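Local structure of YcgJ protein (Bacillus subtilis, 1XXL) at residues Ser40-Lys53 with Asn70-Phe83. The protein is probably a methyltransferase that uses S-adenosyl-L-methionine as methyl donor, its substrate being unknown. Sequence-based numbering, arbitrary orientation.
Sequences SPYVQECIGVDATK and NVRFQQGTAESLPF
C46 N donates to N70 O at 2.9 Å, the first of six backbone hydrogen bonds that run on through R72, G48, Q74 and D50 to G76. The sixth, G76 N to D50 O, ends the pairing with its nitrogen well out of the carbonyl plane. Two side-chain amides extend the bonding beyond the strands. With its CG wedged between backbone N and carbonyl carbon (chi1 70°), N70 turns ND2 to S40 O at 3.0 Å, S40 O lying close to the amide plane of N70, and more weakly to Q44 O. Q75, extended with CG anti to its backbone N, carries NE2 to A51 O at 2.8 Å. Strands 45-50 and 71-75 run parallel, 22° apart, joined by helix 53-66 in the beta-alpha-beta crossover of a Rossmann-like methyltransferase domain. D50, A51, A78 and E79 are assigned to the probable S-adenosyl-L-methionine site. D50 OD2 accepts from T52 N at 3.2 Å through its anti lone pair, an Asx turn, while OD1 takes G31 N. Apolar contacts occupy both faces. On that of I47 and V49, V49 CG1 meets the F83 ring edge in plane (4.0 Å to CE2) and lies alongside Q74 CG; I47 CG2 reaches F83 CZ. On the face of C46, V71 and F73, which helix 53-66 covers, C46 CB packs against V71 CG1 at 3.9 Å, S40 CB comes to V71 CG1 from the preceding loop, and F73 CD2 lies 3.9 Å from G48 CA.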
ATOM      1  N   SER A  40     -16.268  -7.423   2.550  1.00 19.49           N
ATOM      2  CA  SER A  40     -17.653  -7.577   2.076  1.00 20.54           C
ATOM      3  C   SER A  40     -18.665  -8.225   3.051  1.00 20.81           C
ATOM      4  O   SER A  40     -19.804  -7.802   3.079  1.00 20.21           O
ATOM      5  CB  SER A  40     -17.684  -8.311   0.724  1.00 20.99           C
ATOM      6  OG  SER A  40     -17.360  -9.679   0.864  1.00 23.53           O
ATOM      7  N   PRO A  41     -18.254  -9.227   3.861  1.00 21.68           N
ATOM      8  CA  PRO A  41     -19.223  -9.765   4.824  1.00 21.96           C
ATOM      9  C   PRO A  41     -19.706  -8.760   5.878  1.00 22.51           C
ATOM     10  O   PRO A  41     -20.790  -8.942   6.426  1.00 23.56           O
ATOM     11  CB  PRO A  41     -18.450 -10.920   5.498  1.00 22.14           C
ATOM     12  CG  PRO A  41     -17.298 -11.219   4.573  1.00 22.56           C
ATOM     13  CD  PRO A  41     -16.950  -9.918   3.959  1.00 22.05           C
ATOM     14  N   TYR A  42     -18.925  -7.697   6.121  1.00 22.92           N
ATOM     15  CA  TYR A  42     -19.102  -6.769   7.246  1.00 22.35           C
ATOM     16  C   TYR A  42     -19.733  -5.427   6.916  1.00 22.08           C
ATOM     17  O   TYR A  42     -20.091  -4.691   7.813  1.00 21.50           O
ATOM     18  CB  TYR A  42     -17.737  -6.465   7.869  1.00 23.71           C
ATOM     19  CG  TYR A  42     -16.959  -7.691   8.200  1.00 24.72           C
ATOM     20  CD1 TYR A  42     -17.313  -8.475   9.292  1.00 28.34           C
ATOM     21  CD2 TYR A  42     -15.892  -8.092   7.420  1.00 24.86           C
ATOM     22  CE1 TYR A  42     -16.619  -9.636   9.594  1.00 28.75           C
ATOM     23  CE2 TYR A  42     -15.188  -9.234   7.720  1.00 26.20           C
ATOM     24  CZ  TYR A  42     -15.561 -10.009   8.805  1.00 27.51           C
ATOM     25  OH  TYR A  42     -14.868 -11.160   9.113  1.00 28.64           O
ATOM     26  N   VAL A  43     -19.829  -5.076   5.644  1.00 21.35           N
ATOM     27  CA  VAL A  43     -20.283  -3.743   5.267  1.00 20.90           C
ATOM     28  C   VAL A  43     -21.362  -3.849   4.199  1.00 21.01           C
ATOM     29  O   VAL A  43     -21.591  -4.908   3.652  1.00 20.30           O
ATOM     30  CB  VAL A  43     -19.102  -2.859   4.747  1.00 20.85           C
ATOM     31  CG1 VAL A  43     -18.021  -2.654   5.856  1.00 20.24           C
ATOM     32  CG2 VAL A  43     -18.461  -3.459   3.480  1.00 20.19           C
ATOM     33  N   GLN A  44     -22.004  -2.724   3.899  1.00 21.73           N
ATOM     34  CA  GLN A  44     -23.039  -2.668   2.887  1.00 22.37           C
ATOM     35  C   GLN A  44     -22.503  -2.834   1.468  1.00 22.36           C
ATOM     36  O   GLN A  44     -23.099  -3.514   0.626  1.00 21.09           O
ATOM     37  CB  GLN A  44     -23.735  -1.325   2.970  1.00 22.46           C
ATOM     38  CG  GLN A  44     -24.940  -1.212   2.082  1.00 23.62           C
ATOM     39  CD  GLN A  44     -25.591   0.125   2.263  1.00 25.22           C
ATOM     40  OE1 GLN A  44     -25.208   1.096   1.622  1.00 30.18           O
ATOM     41  NE2 GLN A  44     -26.564   0.195   3.167  1.00 29.62           N
ATOM     42  N   GLU A  45     -21.357  -2.218   1.206  1.00 22.24           N
ATOM     43  CA  GLU A  45     -20.878  -2.093  -0.146  1.00 23.06           C
ATOM     44  C   GLU A  45     -19.393  -1.753  -0.171  1.00 21.38           C
ATOM     45  O   GLU A  45     -18.935  -0.876   0.578  1.00 18.51           O
ATOM     46  CB  GLU A  45     -21.689  -0.966  -0.780  1.00 22.96           C
ATOM     47  CG  GLU A  45     -21.316  -0.583  -2.160  1.00 27.08           C
ATOM     48  CD  GLU A  45     -22.127   0.629  -2.651  1.00 28.49           C
ATOM     49  OE1 GLU A  45     -21.802   1.138  -3.745  1.00 36.10           O
ATOM     50  OE2 GLU A  45     -23.093   1.061  -1.952  1.00 34.90           O
ATOM     51  N   CYS A  46     -18.668  -2.446  -1.045  1.00 20.54           N
ATOM     52  CA  CYS A  46     -17.273  -2.132  -1.335  1.00 20.83           C
ATOM     53  C   CYS A  46     -17.106  -1.771  -2.802  1.00 19.14           C
ATOM     54  O   CYS A  46     -17.607  -2.469  -3.678  1.00 18.55           O
ATOM     55  CB  CYS A  46     -16.411  -3.338  -1.064  1.00 21.24           C
ATOM     56  SG  CYS A  46     -16.473  -3.871   0.580  1.00 27.07           S
ATOM     57  N   ILE A  47     -16.415  -0.671  -3.056  1.00 17.99           N
ATOM     58  CA  ILE A  47     -16.061  -0.259  -4.403  1.00 17.55           C
ATOM     59  C   ILE A  47     -14.551  -0.271  -4.503  1.00 16.75           C
ATOM     60  O   ILE A  47     -13.877   0.292  -3.651  1.00 16.50           O
ATOM     61  CB  ILE A  47     -16.605   1.118  -4.718  1.00 17.38           C
ATOM     62  CG1 ILE A  47     -18.125   1.065  -4.742  1.00 19.38           C
ATOM     63  CG2 ILE A  47     -16.086   1.599  -6.069  1.00 19.19           C
ATOM     64  CD1 ILE A  47     -18.755   2.409  -5.005  1.00 20.50           C
ATOM     65  N   GLY A  48     -14.022  -0.939  -5.521  1.00 16.33           N
ATOM     66  CA  GLY A  48     -12.587  -0.981  -5.768  1.00 17.08           C
ATOM     67  C   GLY A  48     -12.234  -0.176  -6.999  1.00 17.52           C
ATOM     68  O   GLY A  48     -12.958  -0.219  -7.992  1.00 17.93           O
ATOM     69  N   VAL A  49     -11.154   0.591  -6.945  1.00 17.58           N
ATOM     70  CA  VAL A  49     -10.611   1.199  -8.160  1.00 17.51           C
ATOM     71  C   VAL A  49      -9.212   0.669  -8.406  1.00 17.74           C
ATOM     72  O   VAL A  49      -8.416   0.539  -7.467  1.00 16.59           O
ATOM     73  CB  VAL A  49     -10.628   2.762  -8.154  1.00 17.92           C
ATOM     74  CG1 VAL A  49     -12.048   3.279  -7.999  1.00 18.77           C
ATOM     75  CG2 VAL A  49      -9.789   3.314  -7.057  1.00 20.05           C
ATOM     76  N   ASP A  50      -8.934   0.323  -9.665  1.00 18.15           N
ATOM     77  CA  ASP A  50      -7.599  -0.072 -10.075  1.00 18.97           C
ATOM     78  C   ASP A  50      -7.247   0.609 -11.408  1.00 19.03           C
ATOM     79  O   ASP A  50      -8.116   0.902 -12.233  1.00 17.38           O
ATOM     80  CB  ASP A  50      -7.449  -1.604 -10.146  1.00 19.13           C
ATOM     81  CG  ASP A  50      -5.959  -2.051 -10.141  1.00 20.76           C
ATOM     82  OD1 ASP A  50      -5.432  -2.415  -9.044  1.00 25.85           O
ATOM     83  OD2 ASP A  50      -5.303  -1.983 -11.221  1.00 22.82           O
ATOM     84  N   ALA A  51      -5.963   0.878 -11.604  1.00 19.54           N
ATOM     85  CA  ALA A  51      -5.512   1.624 -12.769  1.00 20.65           C
ATOM     86  C   ALA A  51      -5.583   0.826 -14.070  1.00 21.29           C
ATOM     87  O   ALA A  51      -5.659   1.414 -15.130  1.00 21.28           O
ATOM     88  CB  ALA A  51      -4.097   2.146 -12.546  1.00 21.00           C
ATOM     89  N   THR A  52      -5.592  -0.501 -13.992  1.00 22.28           N
ATOM     90  CA  THR A  52      -5.535  -1.322 -15.191  1.00 23.88           C
ATOM     91  C   THR A  52      -6.859  -2.032 -15.427  1.00 23.96           C
ATOM     92  O   THR A  52      -7.457  -2.567 -14.495  1.00 24.03           O
ATOM     93  CB  THR A  52      -4.385  -2.373 -15.124  1.00 24.21           C
ATOM     94  OG1 THR A  52      -4.740  -3.429 -14.230  1.00 28.41           O
ATOM     95  CG2 THR A  52      -3.103  -1.739 -14.629  1.00 25.33           C
ATOM     96  N   LYS A  53      -7.297  -2.023 -16.682  1.00 24.50           N
ATOM     97  CA  LYS A  53      -8.513  -2.722 -17.103  1.00 25.22           C
ATOM     98  C   LYS A  53      -8.459  -4.198 -16.765  1.00 25.09           C
ATOM     99  O   LYS A  53      -9.451  -4.792 -16.344  1.00 24.41           O
ATOM    100  CB  LYS A  53      -8.730  -2.564 -18.616  1.00 25.78           C
ATOM    101  CG  LYS A  53      -9.653  -3.622 -19.226  1.00 26.58           C
ATOM    102  CD  LYS A  53      -9.951  -3.364 -20.724  1.00 27.86           C
ATOM    103  CE  LYS A  53     -11.125  -4.245 -21.228  1.00 29.10           C
ATOM    104  NZ  LYS A  53     -12.445  -3.791 -20.714  1.00 27.11           N
ATOM    105  N   ASN A  70     -22.015  -7.613  -3.285  1.00 23.80           N
ATOM    106  CA  ASN A  70     -21.931  -6.254  -2.757  1.00 22.50           C
ATOM    107  C   ASN A  70     -20.543  -5.592  -2.959  1.00 21.49           C
ATOM    108  O   ASN A  70     -20.197  -4.646  -2.247  1.00 20.43           O
ATOM    109  CB  ASN A  70     -22.360  -6.242  -1.276  1.00 21.29           C
ATOM    110  CG  ASN A  70     -21.348  -6.922  -0.355  1.00 19.24           C
ATOM    111  OD1 ASN A  70     -20.621  -7.838  -0.765  1.00 19.67           O
ATOM    112  ND2 ASN A  70     -21.294  -6.468   0.896  1.00 15.29           N
ATOM    113  N   VAL A  71     -19.772  -6.089  -3.927  1.00 20.33           N
ATOM    114  CA  VAL A  71     -18.482  -5.524  -4.263  1.00 20.97           C
ATOM    115  C   VAL A  71     -18.496  -5.200  -5.754  1.00 20.81           C
ATOM    116  O   VAL A  71     -18.990  -5.995  -6.544  1.00 21.08           O
ATOM    117  CB  VAL A  71     -17.270  -6.473  -3.900  1.00 20.70           C
ATOM    118  CG1 VAL A  71     -17.313  -6.892  -2.458  1.00 20.17           C
ATOM    119  CG2 VAL A  71     -17.239  -7.709  -4.798  1.00 23.02           C
ATOM    120  N   ARG A  72     -17.998  -4.031  -6.138  1.00 19.80           N
ATOM    121  CA  ARG A  72     -17.890  -3.666  -7.553  1.00 20.69           C
ATOM    122  C   ARG A  72     -16.497  -3.085  -7.808  1.00 18.85           C
ATOM    123  O   ARG A  72     -15.884  -2.518  -6.904  1.00 18.28           O
ATOM    124  CB  ARG A  72     -19.008  -2.681  -7.961  1.00 20.93           C
ATOM    125  CG  ARG A  72     -20.403  -3.354  -8.152  1.00 25.87           C
ATOM    126  CD  ARG A  72     -21.456  -2.420  -8.835  1.00 28.43           C
ATOM    127  NE  ARG A  72     -21.029  -2.002 -10.198  1.00 34.66           N
ATOM    128  CZ  ARG A  72     -21.599  -2.350 -11.360  1.00 34.65           C
ATOM    129  NH1 ARG A  72     -22.695  -3.098 -11.406  1.00 34.85           N
ATOM    130  NH2 ARG A  72     -21.058  -1.915 -12.499  1.00 34.63           N
ATOM    131  N   PHE A  73     -15.992  -3.267  -9.020  1.00 17.27           N
ATOM    132  CA  PHE A  73     -14.668  -2.780  -9.402  1.00 16.83           C
ATOM    133  C   PHE A  73     -14.786  -1.870 -10.606  1.00 15.79           C
ATOM    134  O   PHE A  73     -15.651  -2.034 -11.455  1.00 15.19           O
ATOM    135  CB  PHE A  73     -13.702  -3.935  -9.653  1.00 15.99           C
ATOM    136  CG  PHE A  73     -13.563  -4.848  -8.468  1.00 16.28           C
ATOM    137  CD1 PHE A  73     -14.373  -5.976  -8.347  1.00 16.57           C
ATOM    138  CD2 PHE A  73     -12.689  -4.537  -7.433  1.00 16.39           C
ATOM    139  CE1 PHE A  73     -14.302  -6.787  -7.248  1.00 16.37           C
ATOM    140  CE2 PHE A  73     -12.601  -5.353  -6.307  1.00 15.73           C
ATOM    141  CZ  PHE A  73     -13.408  -6.472  -6.207  1.00 15.61           C
ATOM    142  N   GLN A  74     -13.962  -0.842 -10.633  1.00 15.18           N
ATOM    143  CA  GLN A  74     -13.895   0.002 -11.805  1.00 15.05           C
ATOM    144  C   GLN A  74     -12.485   0.474 -12.013  1.00 14.87           C
ATOM    145  O   GLN A  74     -11.656   0.377 -11.107  1.00 13.44           O
ATOM    146  CB  GLN A  74     -14.888   1.156 -11.711  1.00 14.71           C
ATOM    147  CG  GLN A  74     -14.646   2.178 -10.618  1.00 16.06           C
ATOM    148  CD  GLN A  74     -15.744   3.248 -10.616  1.00 14.98           C
ATOM    149  OE1 GLN A  74     -16.897   2.975 -10.289  1.00 16.40           O
ATOM    150  NE2 GLN A  74     -15.386   4.455 -10.997  1.00 15.39           N
ATOM    151  N   GLN A  75     -12.209   0.935 -13.229  1.00 15.23           N
ATOM    152  CA  GLN A  75     -10.916   1.481 -13.539  1.00 16.08           C
ATOM    153  C   GLN A  75     -10.844   2.940 -13.079  1.00 15.96           C
ATOM    154  O   GLN A  75     -11.770   3.723 -13.287  1.00 15.31           O
ATOM    155  CB  GLN A  75     -10.602   1.380 -15.035  1.00 15.91           C
ATOM    156  CG  GLN A  75      -9.196   1.873 -15.395  1.00 16.68           C
ATOM    157  CD  GLN A  75      -8.857   1.702 -16.876  1.00 19.04           C
ATOM    158  OE1 GLN A  75      -9.750   1.630 -17.723  1.00 22.98           O
ATOM    159  NE2 GLN A  75      -7.561   1.629 -17.189  1.00 20.80           N
ATOM    160  N   GLY A  76      -9.726   3.297 -12.464  1.00 16.56           N
ATOM    161  CA  GLY A  76      -9.478   4.687 -12.093  1.00 17.02           C
ATOM    162  C   GLY A  76      -8.212   4.819 -11.287  1.00 17.71           C
ATOM    163  O   GLY A  76      -7.603   3.813 -10.919  1.00 17.29           O
ATOM    164  N   THR A  77      -7.828   6.063 -11.021  1.00 18.70           N
ATOM    165  CA  THR A  77      -6.635   6.378 -10.244  1.00 20.07           C
ATOM    166  C   THR A  77      -7.014   7.209  -9.028  1.00 19.43           C
ATOM    167  O   THR A  77      -7.994   7.942  -9.050  1.00 19.22           O
ATOM    168  CB  THR A  77      -5.597   7.136 -11.087  1.00 20.32           C
ATOM    169  OG1 THR A  77      -6.164   8.362 -11.559  1.00 23.35           O
ATOM    170  CG2 THR A  77      -5.164   6.296 -12.280  1.00 22.16           C
ATOM    171  N   ALA A  78      -6.219   7.082  -7.967  1.00 19.68           N
ATOM    172  CA  ALA A  78      -6.410   7.844  -6.732  1.00 19.58           C
ATOM    173  C   ALA A  78      -6.297   9.346  -6.953  1.00 19.11           C
ATOM    174  O   ALA A  78      -6.905  10.135  -6.227  1.00 19.17           O
ATOM    175  CB  ALA A  78      -5.374   7.398  -5.695  1.00 19.96           C
ATOM    176  N   GLU A  79      -5.505   9.752  -7.942  1.00 18.98           N
ATOM    177  CA  GLU A  79      -5.297  11.181  -8.204  1.00 19.86           C
ATOM    178  C   GLU A  79      -6.536  11.856  -8.783  1.00 19.59           C
ATOM    179  O   GLU A  79      -6.624  13.061  -8.792  1.00 20.64           O
ATOM    180  CB  GLU A  79      -4.104  11.405  -9.144  1.00 19.87           C
ATOM    181  CG  GLU A  79      -2.755  11.169  -8.477  1.00 21.52           C
ATOM    182  CD  GLU A  79      -2.251   9.740  -8.571  1.00 23.01           C
ATOM    183  OE1 GLU A  79      -2.945   8.868  -9.152  1.00 22.84           O
ATOM    184  OE2 GLU A  79      -1.129   9.493  -8.078  1.00 24.25           O
ATOM    185  N   SER A  80      -7.481  11.073  -9.278  1.00 19.78           N
ATOM    186  CA  SER A  80      -8.738  11.612  -9.799  1.00 20.44           C
ATOM    187  C   SER A  80      -9.853  10.624  -9.553  1.00 19.01           C
ATOM    188  O   SER A  80     -10.191   9.830 -10.407  1.00 19.94           O
ATOM    189  CB  SER A  80      -8.620  11.900 -11.303  1.00 21.38           C
ATOM    190  OG  SER A  80      -9.730  12.679 -11.746  1.00 25.91           O
ATOM    191  N   LEU A  81     -10.394  10.648  -8.352  1.00 18.16           N
ATOM    192  CA  LEU A  81     -11.531   9.812  -8.005  1.00 17.01           C
ATOM    193  C   LEU A  81     -12.820  10.475  -8.512  1.00 16.60           C
ATOM    194  O   LEU A  81     -13.033  11.669  -8.310  1.00 16.02           O
ATOM    195  CB  LEU A  81     -11.615   9.621  -6.497  1.00 17.06           C
ATOM    196  CG  LEU A  81     -10.427   8.916  -5.869  1.00 17.64           C
ATOM    197  CD1 LEU A  81     -10.540   8.980  -4.358  1.00 18.44           C
ATOM    198  CD2 LEU A  81     -10.329   7.478  -6.369  1.00 16.69           C
ATOM    199  N   PRO A  82     -13.683   9.695  -9.170  1.00 15.89           N
ATOM    200  CA  PRO A  82     -14.902  10.255  -9.734  1.00 15.59           C
ATOM    201  C   PRO A  82     -16.061  10.486  -8.748  1.00 14.81           C
ATOM    202  O   PRO A  82     -17.091  11.011  -9.141  1.00 14.50           O
ATOM    203  CB  PRO A  82     -15.280   9.195 -10.777  1.00 15.71           C
ATOM    204  CG  PRO A  82     -14.835   7.880 -10.123  1.00 14.99           C
ATOM    205  CD  PRO A  82     -13.533   8.254  -9.487  1.00 16.23           C
ATOM    206  N   PHE A  83     -15.880  10.139  -7.477  1.00 14.75           N
ATOM    207  CA  PHE A  83     -16.974  10.017  -6.539  1.00 14.44           C
ATOM    208  C   PHE A  83     -17.280  11.350  -5.935  1.00 14.47           C
ATOM    209  O   PHE A  83     -16.428  12.221  -5.936  1.00 14.64           O
ATOM    210  CB  PHE A  83     -16.632   8.993  -5.444  1.00 14.67           C
ATOM    211  CG  PHE A  83     -16.226   7.661  -6.005  1.00 14.41           C
ATOM    212  CD1 PHE A  83     -17.161   6.862  -6.648  1.00 14.57           C
ATOM    213  CD2 PHE A  83     -14.919   7.243  -5.948  1.00 13.33           C
ATOM    214  CE1 PHE A  83     -16.803   5.643  -7.196  1.00 15.82           C
ATOM    215  CE2 PHE A  83     -14.544   6.022  -6.501  1.00 16.17           C
ATOM    216  CZ  PHE A  83     -15.481   5.221  -7.132  1.00 15.27           C
TER